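PDB 3TS3: capsid polyprotein from Turkey astrovirus 2, which probably self-assembles into the icosahedral astrovirus capsid, this chain being the projection (spike) domain. Local coordinates for residues 15-20 with 107-112; 28-33 with 89-94; 34-39 with 80-85; 143-148 with 188-193. All coordinates share one frame; numbering follows the deposited sequence. Where two conformers were deposited one is given.

Interaction 1: 15-20 with 107-112; sequences PYFVYN and QHIKDY
The imidazole of His-108 lies flat against backbone rather than against another ring: Tyr-16 C sits 3.6 Å above its plane, over the centre, and Phe-17 N is near the same face, 3.8 Å from CG. The opposite face is lined by Gln-107 CB, so the ring is sandwiched between the 15-20 backbone and its own neighbour. A first torsion of -45° sets CG beside the backbone N and carries the ring over the Tyr-16/Phe-17 peptide, while a hydrogen bond between NE2 and Thr-14 OG1 helps fix its rotation. The Phe-17 and His-108 side chains run antiparallel, side by side, with Phe-17 CD2 passing His-108 CB. The Phe-17 ring presents its edge to the His-108 carbonyl, with CD2 3.9 Å from His-108 O, and its CE2 reaches Ile-109 CD1 at 4.3 Å. No direct hydrogen bond spans the segments; instead a water accepts from Phe-17 N at 2.9 Å and donates weakly to Asp-111 OD2 at 3.4 Å. Asp-111 N donates to His-108 O at 3.0 Å and closes the turn. The contact joins two loops of the spike domain: a type I beta turn, His-108 to Asp-111, whose first residue lays its imidazole over a peptide of the loop before strand 34-37.

Interaction 2: 28-33 with 89-94; sequences TTETGV and FGQPRL. With SO4 (sulfate ion), chain I.
Gln-91 packs against Gly-32 and Val-33, where a type II beta turn, Glu-30 to Val-33, leads into strand 34-37 and meets the chain leaving strand 87-90. This inner half is close. Val-33 O lies 3.0 Å from Gln-91 N, and Gln-91 CB is 3.8 Å from Val-33 CA. With its CG anti to the backbone N (-178°), Gln-91 runs its stem along the turn, and CG comes within 3.7 Å of Gly-32 O. Gly-32 takes the positive phi (75°) of the third turn position.

The outer half is looser. The exposed Glu-30 side chain crosses that of Gln-91 at roughly a right angle, carboxylate and amide planes 66° apart. Arg-93 adds a nearby opposite charge without touching it, Glu-30 OE2 and Arg-93 NH2 being 5.1 Å apart. Farther out, a sulfate, probably from the crystallisation liquor, is hydrogen-bonded by Arg-25 and Ser-27; Thr-29 OG1 approaches its O3 at 3.2 Å, at best a weak bond.

Interaction 3: 34-39 with 80-85; sequences FCLAAI and LDVTQT
Val-82 turns both its methyls to the end of strand 34-37: CG1 meets Ala-38 CB at 3.8 Å, and CG2 reaches Leu-36 CD2 at 4.2 Å. Val-82, Leu-36 and Ala-38 all set out toward the opposite segment and form an apolar patch. Thr-85 faces the same way but makes the polar part. Its first torsion (74°) places OG1 between the backbone N and the carbonyl carbon, from where it donates to Ile-39 O at 2.7 Å. The C=O...OG1 angle is 112° and the hydroxyl stands 38° out of the carbonyl plane, so the bond uses neither lone pair squarely. A water accepts from Thr-85 N at 3.0 Å and can donate to Ile-39 O at 2.9 Å, though it has more acceptors in reach than protons. Asp-81 OD1 closes an Asx turn after strand 76-81, taking Thr-83 N from above the carboxylate plane at 3.0 Å and the Thr-83 hydroxyl on its syn lone pair. Around this contact, strand 34-37 pairs with 87-90 and 187-189, and strand 76-81 with 47-52 and 164-171; Tyr-186 of the second subunit hydrogen-bonds Ala-38 N.

Interaction 4: 143-148 with 188-193; sequences VISMGD and WNWSYS
Ser-145 OG is gripped twice, donating to Trp-190 O at 2.8 Å and hydrogen-bonding Arg-153 NE outside the segments. It stands where antiparallel pairing of strands 142-148 and 187-189 gives way to loop. Gly-147 and Trp-188 form a regular hydrogen-bonded pair, with Trp-188 N to Gly-147 O at 2.8 Å. Next comes the non-hydrogen-bonded pair of Met-146 and Asn-189, and Trp-190 N then donates to Ser-145 O almost straight (171°). The reciprocal backbone bond is missing: Trp-190 O goes to the serine hydroxyl, which lies anti to its own backbone N (164°), while Ser-145 N donates instead to Tyr-192 OH at 3.2 Å. That phenol, also bonded to Ala-116 O, brings its ring beside Ser-145 CB, 3.4 Å from CE1. In the conformer given (a second was deposited), the Met-146 chain folds back so that CE lies 3.6 Å from Trp-188 C. The indole of Trp-190 meets the strand with its edge, CE3 lying 3.7 Å from Gly-147 CA.

Interactions 2, 3 and 4 all reach the same large antiparallel sheet, in which strand 34-37 lies between 87-90 and 187-189, and 187-189 joins on to 142-148. Interaction 1 closes the longest loop, with interaction 2 nested inside it and interaction 3 inside that; interaction 4 follows in series. Centres of interactions 2 and 4 are about 11 Å apart, linked by a probable hydrogen bond from Asn-189 ND2 to Glu-30 O; interactions 1 and 3, about 16 Å apart, share the Phe-17/Phe-34 ring contact. Ile-144 packs on both those phenylalanines. All four contacts lie in the spike domain and pack on one another; the second subunit touches all four, most widely interaction 3.

Interaction 1: 15-20 with 107-112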
loop_
_atom_site.group_PDB
_atom_site.type_symbol
_atom_site.label_atom_id
_atom_site.label_comp_id
_atom_site.label_asym_id
_atom_site.label_seq_id
_atom_site.Cartn_x
_atom_site.Cartn_y
_atom_site.Cartn_z
ATOM N N PRO C 15 -15.156 -5.512 15.386
ATOM C CA PRO C 15 -16.596 -5.221 15.477
ATOM C C PRO C 15 -17.388 -5.043 14.175
ATOM O O PRO C 15 -18.542 -5.442 14.111
ATOM C CB PRO C 15 -16.647 -3.964 16.341
ATOM C CG PRO C 15 -15.356 -3.301 16.126
ATOM C CD PRO C 15 -14.343 -4.381 15.861
ATOM N N TYR C 16 -16.776 -4.420 13.179
ATOM C CA TYR C 16 -17.445 -4.129 11.915
ATOM C C TYR C 16 -16.441 -4.195 10.780
ATOM O O TYR C 16 -15.253 -4.261 11.017
ATOM C CB TYR C 16 -18.120 -2.748 11.950
ATOM C CG TYR C 16 -19.125 -2.610 13.066
ATOM C CD1 TYR C 16 -18.796 -1.949 14.229
ATOM C CD2 TYR C 16 -20.386 -3.177 12.968
ATOM C CE1 TYR C 16 -19.691 -1.831 15.253
ATOM C CE2 TYR C 16 -21.291 -3.059 13.993
ATOM C CZ TYR C 16 -20.933 -2.390 15.134
ATOM O OH TYR C 16 -21.809 -2.264 16.184
ATOM N N PHE C 17 -16.933 -4.147 9.548
ATOM C CA PHE C 17 -16.051 -4.219 8.396
ATOM C C PHE C 17 -15.081 -3.035 8.494
ATOM O O PHE C 17 -13.873 -3.213 8.371
ATOM C CB PHE C 17 -16.909 -4.119 7.121
ATOM C CG PHE C 17 -16.189 -4.486 5.844
ATOM C CD1 PHE C 17 -15.156 -3.718 5.369
ATOM C CD2 PHE C 17 -16.595 -5.575 5.104
ATOM C CE1 PHE C 17 -14.525 -4.046 4.197
ATOM C CE2 PHE C 17 -15.967 -5.908 3.929
ATOM C CZ PHE C 17 -14.930 -5.145 3.475
ATOM N N VAL C 18 -15.618 -1.841 8.743
ATOM C CA VAL C 18 -14.803 -0.664 9.013
ATOM C C VAL C 18 -15.280 -0.087 10.337
ATOM O O VAL C 18 -16.468 0.071 10.540
ATOM C CB VAL C 18 -14.948 0.410 7.922
ATOM C CG1 VAL C 18 -14.004 1.595 8.199
ATOM C CG2 VAL C 18 -14.708 -0.184 6.551
ATOM N N TYR C 19 -14.351 0.202 11.234
ATOM C CA TYR C 19 -14.701 0.730 12.545
ATOM C C TYR C 19 -13.719 1.802 13.007
ATOM O O TYR C 19 -12.618 1.914 12.501
ATOM C CB TYR C 19 -14.799 -0.409 13.570
ATOM C CG TYR C 19 -13.522 -1.200 13.690
ATOM C CD1 TYR C 19 -13.220 -2.210 12.792
ATOM C CD2 TYR C 19 -12.610 -0.915 14.684
ATOM C CE1 TYR C 19 -12.042 -2.909 12.888
ATOM C CE2 TYR C 19 -11.427 -1.609 14.785
ATOM C CZ TYR C 19 -11.152 -2.607 13.881
ATOM O OH TYR C 19 -9.981 -3.310 13.971
ATOM N N ASN C 20 -14.155 2.610 13.961
ATOM C CA ASN C 20 -13.310 3.648 14.539
ATOM C C ASN C 20 -12.707 3.261 15.894
ATOM O O ASN C 20 -12.952 2.176 16.395
ATOM C CB ASN C 20 -14.006 5.016 14.552
ATOM C CG ASN C 20 -15.157 5.096 15.532
ATOM O OD1 ASN C 20 -15.256 4.311 16.458
ATOM N ND2 ASN C 20 -16.018 6.085 15.336
ATOM N N GLN C 107 -14.860 -12.358 9.169
ATOM C CA GLN C 107 -15.978 -12.109 10.066
ATOM C C GLN C 107 -17.046 -11.235 9.422
ATOM O O GLN C 107 -18.189 -11.224 9.850
ATOM C CB GLN C 107 -15.503 -11.460 11.358
ATOM C CG GLN C 107 -14.602 -12.331 12.183
ATOM C CD GLN C 107 -13.826 -11.546 13.222
ATOM O OE1 GLN C 107 -14.367 -10.673 13.891
ATOM N NE2 GLN C 107 -12.554 -11.869 13.362
ATOM N N HIS C 108 -16.639 -10.451 8.438
ATOM C CA HIS C 108 -17.528 -9.467 7.835
ATOM C C HIS C 108 -17.755 -9.575 6.330
ATOM O O HIS C 108 -18.603 -8.883 5.787
ATOM C CB HIS C 108 -16.976 -8.077 8.150
ATOM C CG HIS C 108 -16.548 -7.923 9.574
ATOM N ND1 HIS C 108 -17.446 -7.770 10.606
ATOM C CD2 HIS C 108 -15.319 -7.933 10.141
ATOM C CE1 HIS C 108 -16.786 -7.682 11.747
ATOM N NE2 HIS C 108 -15.495 -7.779 11.492
ATOM N N ILE C 109 -16.981 -10.419 5.667
ATOM C CA ILE C 109 -16.983 -10.486 4.210
ATOM C C ILE C 109 -18.326 -10.923 3.632
ATOM O O ILE C 109 -18.665 -10.560 2.522
ATOM C CB ILE C 109 -15.778 -11.290 3.654
ATOM C CG1 ILE C 109 -15.593 -11.032 2.159
ATOM C CG2 ILE C 109 -15.905 -12.774 3.964
ATOM C CD1 ILE C 109 -15.275 -9.602 1.811
ATOM N N LYS C 110 -19.079 -11.683 4.411
ATOM C CA LYS C 110 -20.384 -12.160 3.981
ATOM C C LYS C 110 -21.524 -11.342 4.579
ATOM O O LYS C 110 -22.658 -11.790 4.606
ATOM C CB LYS C 110 -20.559 -13.648 4.284
ATOM C CG LYS C 110 -19.547 -14.533 3.589
ATOM C CD LYS C 110 -19.860 -15.985 3.858
ATOM C CE LYS C 110 -18.730 -16.887 3.436
ATOM N NZ LYS C 110 -19.043 -18.315 3.768
ATOM N N ASP C 111 -21.213 -10.144 5.060
ATOM C CA ASP C 111 -22.229 -9.258 5.602
ATOM C C ASP C 111 -22.823 -8.443 4.466
ATOM O O ASP C 111 -22.431 -7.314 4.227
ATOM C CB ASP C 111 -21.645 -8.319 6.652
ATOM C CG ASP C 111 -22.701 -7.462 7.292
ATOM O OD1 ASP C 111 -23.881 -7.672 6.957
ATOM O OD2 ASP C 111 -22.357 -6.584 8.100
ATOM N N TYR C 112 -23.793 -9.046 3.795
ATOM C CA TYR C 112 -24.427 -8.489 2.606
ATOM C C TYR C 112 -25.214 -7.221 2.882
ATOM O O TYR C 112 -25.559 -6.489 1.972
ATOM C CB TYR C 112 -25.246 -9.551 1.877
ATOM C CG TYR C 112 -24.377 -10.679 1.360
ATOM C CD1 TYR C 112 -23.508 -10.477 0.304
ATOM C CD2 TYR C 112 -24.415 -11.936 1.939
ATOM C CE1 TYR C 112 -22.712 -11.489 -0.160
ATOM C CE2 TYR C 112 -23.625 -12.953 1.479
ATOM C CZ TYR C 112 -22.773 -12.727 0.432
ATOM O OH TYR C 112 -21.981 -13.746 -0.026
HETATM O O HOH W 1 -19.748 -4.646 9.161
#

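Interaction 2: 28-33 with 89-94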
loop_
_atom_site.group_PDB
_atom_site.type_symbol
_atom_site.label_atom_id
_atom_site.label_comp_id
_atom_site.label_asym_id
_atom_site.label_seq_id
_atom_site.Cartn_x
_atom_site.Cartn_y
_atom_site.Cartn_z
ATOM N N THR C 28 -19.938 1.577 4.841
ATOM C CA THR C 28 -19.191 1.338 3.612
ATOM C C THR C 28 -19.858 1.937 2.373
ATOM O O THR C 28 -19.460 1.650 1.264
ATOM C CB THR C 28 -18.900 -0.157 3.374
ATOM O OG1 THR C 28 -20.123 -0.901 3.336
ATOM C CG2 THR C 28 -18.007 -0.705 4.472
ATOM N N THR C 29 -20.878 2.763 2.576
ATOM C CA THR C 29 -21.543 3.410 1.454
ATOM C C THR C 29 -20.633 4.351 0.682
ATOM O O THR C 29 -20.697 4.398 -0.537
ATOM C CB THR C 29 -22.743 4.239 1.898
ATOM O OG1 THR C 29 -23.686 3.400 2.551
ATOM C CG2 THR C 29 -23.403 4.863 0.688
ATOM N N GLU C 30 -19.818 5.121 1.393
ATOM C CA GLU C 30 -18.924 6.071 0.743
ATOM C C GLU C 30 -17.678 5.454 0.139
ATOM O O GLU C 30 -17.112 4.501 0.663
ATOM C CB GLU C 30 -18.425 7.170 1.691
ATOM C CG GLU C 30 -19.366 7.715 2.722
ATOM C CD GLU C 30 -18.585 8.319 3.890
ATOM O OE1 GLU C 30 -17.560 8.997 3.642
ATOM O OE2 GLU C 30 -18.973 8.094 5.054
ATOM N N THR C 31 -17.217 6.085 -0.922
ATOM C CA THR C 31 -15.954 5.771 -1.527
ATOM C C THR C 31 -14.839 6.081 -0.532
ATOM O O THR C 31 -14.924 7.023 0.239
ATOM C CB THR C 31 -15.745 6.656 -2.768
ATOM O OG1 THR C 31 -16.429 6.084 -3.888
ATOM C CG2 THR C 31 -14.273 6.816 -3.089
ATOM N N GLY C 32 -13.793 5.269 -0.558
ATOM C CA GLY C 32 -12.602 5.515 0.234
ATOM C C GLY C 32 -12.638 5.257 1.725
ATOM O O GLY C 32 -11.810 5.789 2.444
ATOM N N VAL C 33 -13.574 4.430 2.177
ATOM C CA VAL C 33 -13.632 4.132 3.647
ATOM C C VAL C 33 -12.726 2.937 4.030
ATOM O O VAL C 33 -12.303 2.879 5.173
ATOM C CB VAL C 33 -15.091 3.792 4.037
ATOM C CG1 VAL C 33 -15.175 3.402 5.483
ATOM C CG2 VAL C 33 -16.011 4.986 3.762
ATOM N N PHE C 89 -6.614 -0.892 5.443
ATOM C CA PHE C 89 -6.402 0.348 6.174
ATOM C C PHE C 89 -7.742 1.057 6.211
ATOM O O PHE C 89 -8.487 1.022 5.253
ATOM C CB PHE C 89 -5.423 1.285 5.461
ATOM C CG PHE C 89 -3.968 0.936 5.642
ATOM C CD1 PHE C 89 -3.368 0.008 4.828
ATOM C CD2 PHE C 89 -3.201 1.575 6.594
ATOM C CE1 PHE C 89 -2.043 -0.297 4.968
ATOM C CE2 PHE C 89 -1.872 1.269 6.750
ATOM C CZ PHE C 89 -1.286 0.341 5.930
ATOM N N GLY C 90 -8.024 1.704 7.328
ATOM C CA GLY C 90 -9.224 2.498 7.485
ATOM C C GLY C 90 -9.145 3.866 6.839
ATOM O O GLY C 90 -8.072 4.371 6.568
ATOM N N GLN C 91 -10.307 4.486 6.679
ATOM C CA GLN C 91 -10.446 5.791 6.064
ATOM C C GLN C 91 -9.498 6.718 6.816
ATOM O O GLN C 91 -9.405 6.645 8.019
ATOM C CB GLN C 91 -11.896 6.238 6.291
ATOM C CG GLN C 91 -12.288 7.569 5.673
ATOM C CD GLN C 91 -13.677 8.007 6.093
ATOM O OE1 GLN C 91 -14.166 7.618 7.142
ATOM N NE2 GLN C 91 -14.304 8.825 5.272
ATOM N N PRO C 92 -8.807 7.603 6.102
ATOM C CA PRO C 92 -7.719 8.362 6.717
ATOM C C PRO C 92 -8.140 9.189 7.931
ATOM O O PRO C 92 -7.382 9.245 8.881
ATOM C CB PRO C 92 -7.235 9.259 5.572
ATOM C CG PRO C 92 -7.461 8.426 4.358
ATOM C CD PRO C 92 -8.711 7.621 4.630
ATOM N N ARG C 93 -9.333 9.769 7.926
ATOM C CA ARG C 93 -9.759 10.601 9.052
ATOM C C ARG C 93 -9.849 9.819 10.375
ATOM O O ARG C 93 -9.772 10.398 11.444
ATOM C CB ARG C 93 -11.092 11.302 8.748
ATOM C CG ARG C 93 -12.250 10.345 8.631
ATOM C CD ARG C 93 -13.585 11.011 8.381
ATOM N NE ARG C 93 -14.620 9.987 8.343
ATOM C CZ ARG C 93 -15.287 9.542 9.403
ATOM N NH1 ARG C 93 -15.069 10.062 10.606
ATOM N NH2 ARG C 93 -16.192 8.585 9.251
ATOM N N LEU C 94 -10.063 8.515 10.276
ATOM C CA LEU C 94 -10.168 7.647 11.444
ATOM C C LEU C 94 -8.881 7.482 12.246
ATOM O O LEU C 94 -8.912 7.342 13.458
ATOM C CB LEU C 94 -10.709 6.279 11.042
ATOM C CG LEU C 94 -12.052 6.260 10.308
ATOM C CD1 LEU C 94 -12.421 4.833 9.965
ATOM C CD2 LEU C 94 -13.127 6.900 11.184
HETATM S S SO4 I . -25.778 2.289 6.146
HETATM O O1 SO4 I . -27.193 2.265 5.768
HETATM O O2 SO4 I . -25.170 1.003 5.835
HETATM O O3 SO4 I . -25.117 3.356 5.400
HETATM O O4 SO4 I . -25.660 2.570 7.575
#

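Interaction 3: 34-39 with 80-85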
loop_
_atom_site.group_PDB
_atom_site.type_symbol
_atom_site.label_atom_id
_atom_site.label_comp_id
_atom_site.label_asym_id
_atom_site.label_seq_id
_atom_site.Cartn_x
_atom_site.Cartn_y
_atom_site.Cartn_z
ATOM N N PHE C 34 -12.300 2.166 3.036
ATOM C CA PHE C 34 -11.236 1.191 3.274
ATOM C C PHE C 34 -10.275 1.041 2.098
ATOM O O PHE C 34 -10.639 1.224 0.947
ATOM C CB PHE C 34 -11.745 -0.158 3.764
ATOM C CG PHE C 34 -12.669 -0.852 2.808
ATOM C CD1 PHE C 34 -12.187 -1.766 1.888
ATOM C CD2 PHE C 34 -14.024 -0.632 2.868
ATOM C CE1 PHE C 34 -13.043 -2.418 1.034
ATOM C CE2 PHE C 34 -14.875 -1.286 2.013
ATOM C CZ PHE C 34 -14.384 -2.176 1.102
ATOM N N CYS C 35 -9.039 0.697 2.426
ATOM C CA CYS C 35 -7.980 0.533 1.461
ATOM C C CYS C 35 -7.377 -0.862 1.566
ATOM O O CYS C 35 -7.013 -1.292 2.648
ATOM C CB CYS C 35 -6.901 1.580 1.740
ATOM S SG CYS C 35 -5.329 1.318 0.890
ATOM N N LEU C 36 -7.250 -1.538 0.431
ATOM C CA LEU C 36 -6.602 -2.838 0.391
ATOM C C LEU C 36 -5.126 -2.658 0.077
ATOM O O LEU C 36 -4.766 -2.143 -0.969
ATOM C CB LEU C 36 -7.229 -3.734 -0.683
ATOM C CG LEU C 36 -6.510 -5.059 -0.960
ATOM C CD1 LEU C 36 -6.637 -6.018 0.221
ATOM C CD2 LEU C 36 -7.041 -5.700 -2.238
ATOM N N ALA C 37 -4.279 -3.101 1.001
ATOM C CA ALA C 37 -2.833 -3.092 0.815
ATOM C C ALA C 37 -2.373 -4.543 0.867
ATOM O O ALA C 37 -2.814 -5.298 1.708
ATOM C CB ALA C 37 -2.147 -2.262 1.898
ATOM N N ALA C 38 -1.541 -4.941 -0.078
ATOM C CA ALA C 38 -1.099 -6.324 -0.130
ATOM C C ALA C 38 0.163 -6.500 -0.963
ATOM O O ALA C 38 0.478 -5.666 -1.803
ATOM C CB ALA C 38 -2.212 -7.204 -0.665
ATOM N N ILE C 39 0.800 -7.652 -0.786
ATOM C CA ILE C 39 1.694 -8.200 -1.799
ATOM C C ILE C 39 0.799 -9.339 -2.332
ATOM O O ILE C 39 0.635 -10.351 -1.675
ATOM C CB ILE C 39 2.968 -8.837 -1.237
ATOM C CG1 ILE C 39 3.779 -7.826 -0.428
ATOM C CG2 ILE C 39 3.787 -9.433 -2.367
ATOM C CD1 ILE C 39 3.948 -6.568 -1.109
ATOM N N LEU C 80 -5.464 -12.139 -9.098
ATOM C CA LEU C 80 -4.431 -12.258 -8.074
ATOM C C LEU C 80 -5.016 -12.596 -6.705
ATOM O O LEU C 80 -6.133 -12.229 -6.396
ATOM C CB LEU C 80 -3.599 -10.977 -7.993
ATOM C CG LEU C 80 -2.863 -10.554 -9.261
ATOM C CD1 LEU C 80 -1.913 -9.417 -8.919
ATOM C CD2 LEU C 80 -2.100 -11.721 -9.849
ATOM N N ASP C 81 -4.233 -13.300 -5.899
ATOM C CA ASP C 81 -4.659 -13.734 -4.577
ATOM C C ASP C 81 -4.039 -12.810 -3.528
ATOM O O ASP C 81 -2.836 -12.663 -3.475
ATOM C CB ASP C 81 -4.167 -15.172 -4.369
ATOM C CG ASP C 81 -4.446 -15.706 -2.979
ATOM O OD1 ASP C 81 -5.341 -15.202 -2.301
ATOM O OD2 ASP C 81 -3.756 -16.662 -2.592
ATOM N N VAL C 82 -4.870 -12.158 -2.721
ATOM C CA VAL C 82 -4.366 -11.277 -1.676
ATOM C C VAL C 82 -4.595 -11.848 -0.278
ATOM O O VAL C 82 -4.437 -11.162 0.705
ATOM C CB VAL C 82 -4.944 -9.850 -1.792
ATOM C CG1 VAL C 82 -4.432 -9.182 -3.059
ATOM C CG2 VAL C 82 -6.467 -9.880 -1.761
ATOM N N THR C 83 -4.946 -13.123 -0.208
ATOM C CA THR C 83 -5.284 -13.725 1.071
ATOM C C THR C 83 -4.174 -13.755 2.119
ATOM O O THR C 83 -4.410 -13.453 3.275
ATOM C CB THR C 83 -5.750 -15.182 0.866
ATOM O OG1 THR C 83 -6.708 -15.233 -0.195
ATOM C CG2 THR C 83 -6.371 -15.731 2.132
ATOM N N GLN C 84 -2.974 -14.162 1.737
ATOM C CA GLN C 84 -1.916 -14.276 2.727
ATOM C C GLN C 84 -1.442 -12.966 3.367
ATOM O O GLN C 84 -1.306 -12.886 4.576
ATOM C CB GLN C 84 -0.712 -15.034 2.150
ATOM C CG GLN C 84 0.380 -15.299 3.186
ATOM C CD GLN C 84 1.407 -16.299 2.722
ATOM O OE1 GLN C 84 1.829 -16.283 1.582
ATOM N NE2 GLN C 84 1.822 -17.167 3.619
ATOM N N THR C 85 -1.155 -11.964 2.543
ATOM C CA THR C 85 -0.585 -10.719 3.054
ATOM C C THR C 85 -1.528 -9.517 3.139
ATOM O O THR C 85 -1.175 -8.494 3.694
ATOM C CB THR C 85 0.653 -10.317 2.241
ATOM O OG1 THR C 85 0.256 -9.824 0.959
ATOM C CG2 THR C 85 1.558 -11.518 2.054
HETATM O O HOH W 2 -1.212 -12.168 -0.475
#

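Interaction 4: 143-148 with 188-193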
loop_
_atom_site.group_PDB
_atom_site.type_symbol
_atom_site.label_atom_id
_atom_site.label_comp_id
_atom_site.label_asym_id
_atom_site.label_seq_id
_atom_site.Cartn_x
_atom_site.Cartn_y
_atom_site.Cartn_z
ATOM N N VAL C 143 -18.648 -9.769 -3.659
ATOM C CA VAL C 143 -17.900 -8.943 -4.587
ATOM C C VAL C 143 -17.924 -7.489 -4.126
ATOM O O VAL C 143 -18.933 -7.008 -3.631
ATOM C CB VAL C 143 -18.380 -9.092 -6.050
ATOM C CG1 VAL C 143 -19.831 -8.698 -6.209
ATOM C CG2 VAL C 143 -17.495 -8.286 -6.980
ATOM N N ILE C 144 -16.790 -6.817 -4.255
ATOM C CA ILE C 144 -16.693 -5.426 -3.843
ATOM C C ILE C 144 -16.110 -4.556 -4.949
ATOM O O ILE C 144 -15.071 -4.866 -5.496
ATOM C CB ILE C 144 -15.832 -5.274 -2.571
ATOM C CG1 ILE C 144 -16.452 -6.050 -1.407
ATOM C CG2 ILE C 144 -15.655 -3.804 -2.211
ATOM C CD1 ILE C 144 -15.526 -6.202 -0.210
ATOM N N SER C 145 -16.787 -3.455 -5.247
ATOM C CA SER C 145 -16.311 -2.481 -6.219
ATOM C C SER C 145 -15.156 -1.680 -5.622
ATOM O O SER C 145 -15.290 -1.114 -4.556
ATOM C CB SER C 145 -17.472 -1.552 -6.571
ATOM O OG SER C 145 -17.037 -0.375 -7.204
ATOM N N MET C 146 -14.028 -1.633 -6.322
ATOM C CA MET C 146 -12.792 -1.042 -5.922
ATOM C C MET C 146 -12.287 -0.206 -7.050
ATOM O O MET C 146 -12.610 -0.383 -8.200
ATOM C CB MET C 146 -11.736 -2.101 -5.562
ATOM C CG MET C 146 -12.173 -3.163 -4.545
ATOM S SD MET C 146 -12.323 -2.523 -2.863
ATOM C CE MET C 146 -10.619 -2.160 -2.437
ATOM N N GLY C 147 -11.301 0.595 -6.767
ATOM C CA GLY C 147 -10.529 1.302 -7.763
ATOM C C GLY C 147 -9.120 1.533 -7.288
ATOM O O GLY C 147 -8.882 1.682 -6.093
ATOM N N ASP C 148 -8.191 1.573 -8.233
ATOM C CA ASP C 148 -6.815 1.904 -7.915
ATOM C C ASP C 148 -6.667 3.420 -7.826
ATOM O O ASP C 148 -7.622 4.144 -8.003
ATOM C CB ASP C 148 -5.804 1.235 -8.857
ATOM C CG ASP C 148 -5.785 1.839 -10.240
ATOM O OD1 ASP C 148 -6.345 2.923 -10.418
ATOM O OD2 ASP C 148 -5.197 1.208 -11.127
ATOM N N TRP C 188 -8.834 1.137 -3.318
ATOM C CA TRP C 188 -9.770 1.703 -2.359
ATOM C C TRP C 188 -11.208 1.386 -2.778
ATOM O O TRP C 188 -11.494 1.265 -3.957
ATOM C CB TRP C 188 -9.584 3.220 -2.286
ATOM C CG TRP C 188 -8.297 3.688 -1.659
ATOM C CD1 TRP C 188 -7.080 3.795 -2.264
ATOM C CD2 TRP C 188 -8.122 4.152 -0.321
ATOM N NE1 TRP C 188 -6.155 4.283 -1.378
ATOM C CE2 TRP C 188 -6.773 4.518 -0.180
ATOM C CE3 TRP C 188 -8.975 4.298 0.771
ATOM C CZ2 TRP C 188 -6.259 5.002 1.004
ATOM C CZ3 TRP C 188 -8.465 4.787 1.940
ATOM C CH2 TRP C 188 -7.119 5.129 2.051
ATOM N N ASN C 189 -12.113 1.241 -1.816
ATOM C CA ASN C 189 -13.490 0.935 -2.185
ATOM C C ASN C 189 -14.142 2.071 -2.976
ATOM O O ASN C 189 -13.902 3.238 -2.730
ATOM C CB ASN C 189 -14.335 0.511 -0.980
ATOM C CG ASN C 189 -14.811 1.682 -0.157
ATOM O OD1 ASN C 189 -14.038 2.315 0.531
ATOM N ND2 ASN C 189 -16.101 1.953 -0.214
ATOM N N TRP C 190 -14.932 1.697 -3.967
ATOM C CA TRP C 190 -15.538 2.648 -4.879
ATOM C C TRP C 190 -17.048 2.481 -4.790
ATOM O O TRP C 190 -17.583 1.435 -5.125
ATOM C CB TRP C 190 -15.001 2.307 -6.270
ATOM C CG TRP C 190 -15.503 3.072 -7.455
ATOM C CD1 TRP C 190 -16.758 3.544 -7.668
ATOM C CD2 TRP C 190 -14.749 3.389 -8.631
ATOM N NE1 TRP C 190 -16.829 4.162 -8.890
ATOM C CE2 TRP C 190 -15.610 4.074 -9.505
ATOM C CE3 TRP C 190 -13.430 3.164 -9.023
ATOM C CZ2 TRP C 190 -15.192 4.539 -10.742
ATOM C CZ3 TRP C 190 -13.018 3.629 -10.252
ATOM C CH2 TRP C 190 -13.896 4.302 -11.099
ATOM N N SER C 191 -17.723 3.530 -4.343
ATOM C CA SER C 191 -19.166 3.501 -4.139
ATOM C C SER C 191 -19.914 3.215 -5.434
ATOM O O SER C 191 -19.559 3.712 -6.479
ATOM C CB SER C 191 -19.625 4.846 -3.578
ATOM O OG SER C 191 -21.026 4.964 -3.649
ATOM N N TYR C 192 -20.981 2.434 -5.333
ATOM C CA TYR C 192 -21.754 2.039 -6.508
ATOM C C TYR C 192 -22.411 3.228 -7.213
ATOM O O TYR C 192 -22.749 3.143 -8.374
ATOM C CB TYR C 192 -22.735 0.902 -6.178
ATOM C CG TYR C 192 -22.002 -0.348 -5.748
ATOM C CD1 TYR C 192 -21.474 -1.223 -6.683
ATOM C CD2 TYR C 192 -21.794 -0.623 -4.409
ATOM C CE1 TYR C 192 -20.772 -2.341 -6.293
ATOM C CE2 TYR C 192 -21.099 -1.734 -4.014
ATOM C CZ TYR C 192 -20.592 -2.591 -4.954
ATOM O OH TYR C 192 -19.900 -3.698 -4.554
ATOM N N SER C 193 -22.567 4.336 -6.505
ATOM C CA SER C 193 -23.161 5.530 -7.097
ATOM C C SER C 193 -22.154 6.533 -7.678
ATOM O O SER C 193 -22.543 7.574 -8.184
ATOM C CB SER C 193 -24.075 6.219 -6.088
ATOM O OG SER C 193 -23.446 6.316 -4.833
#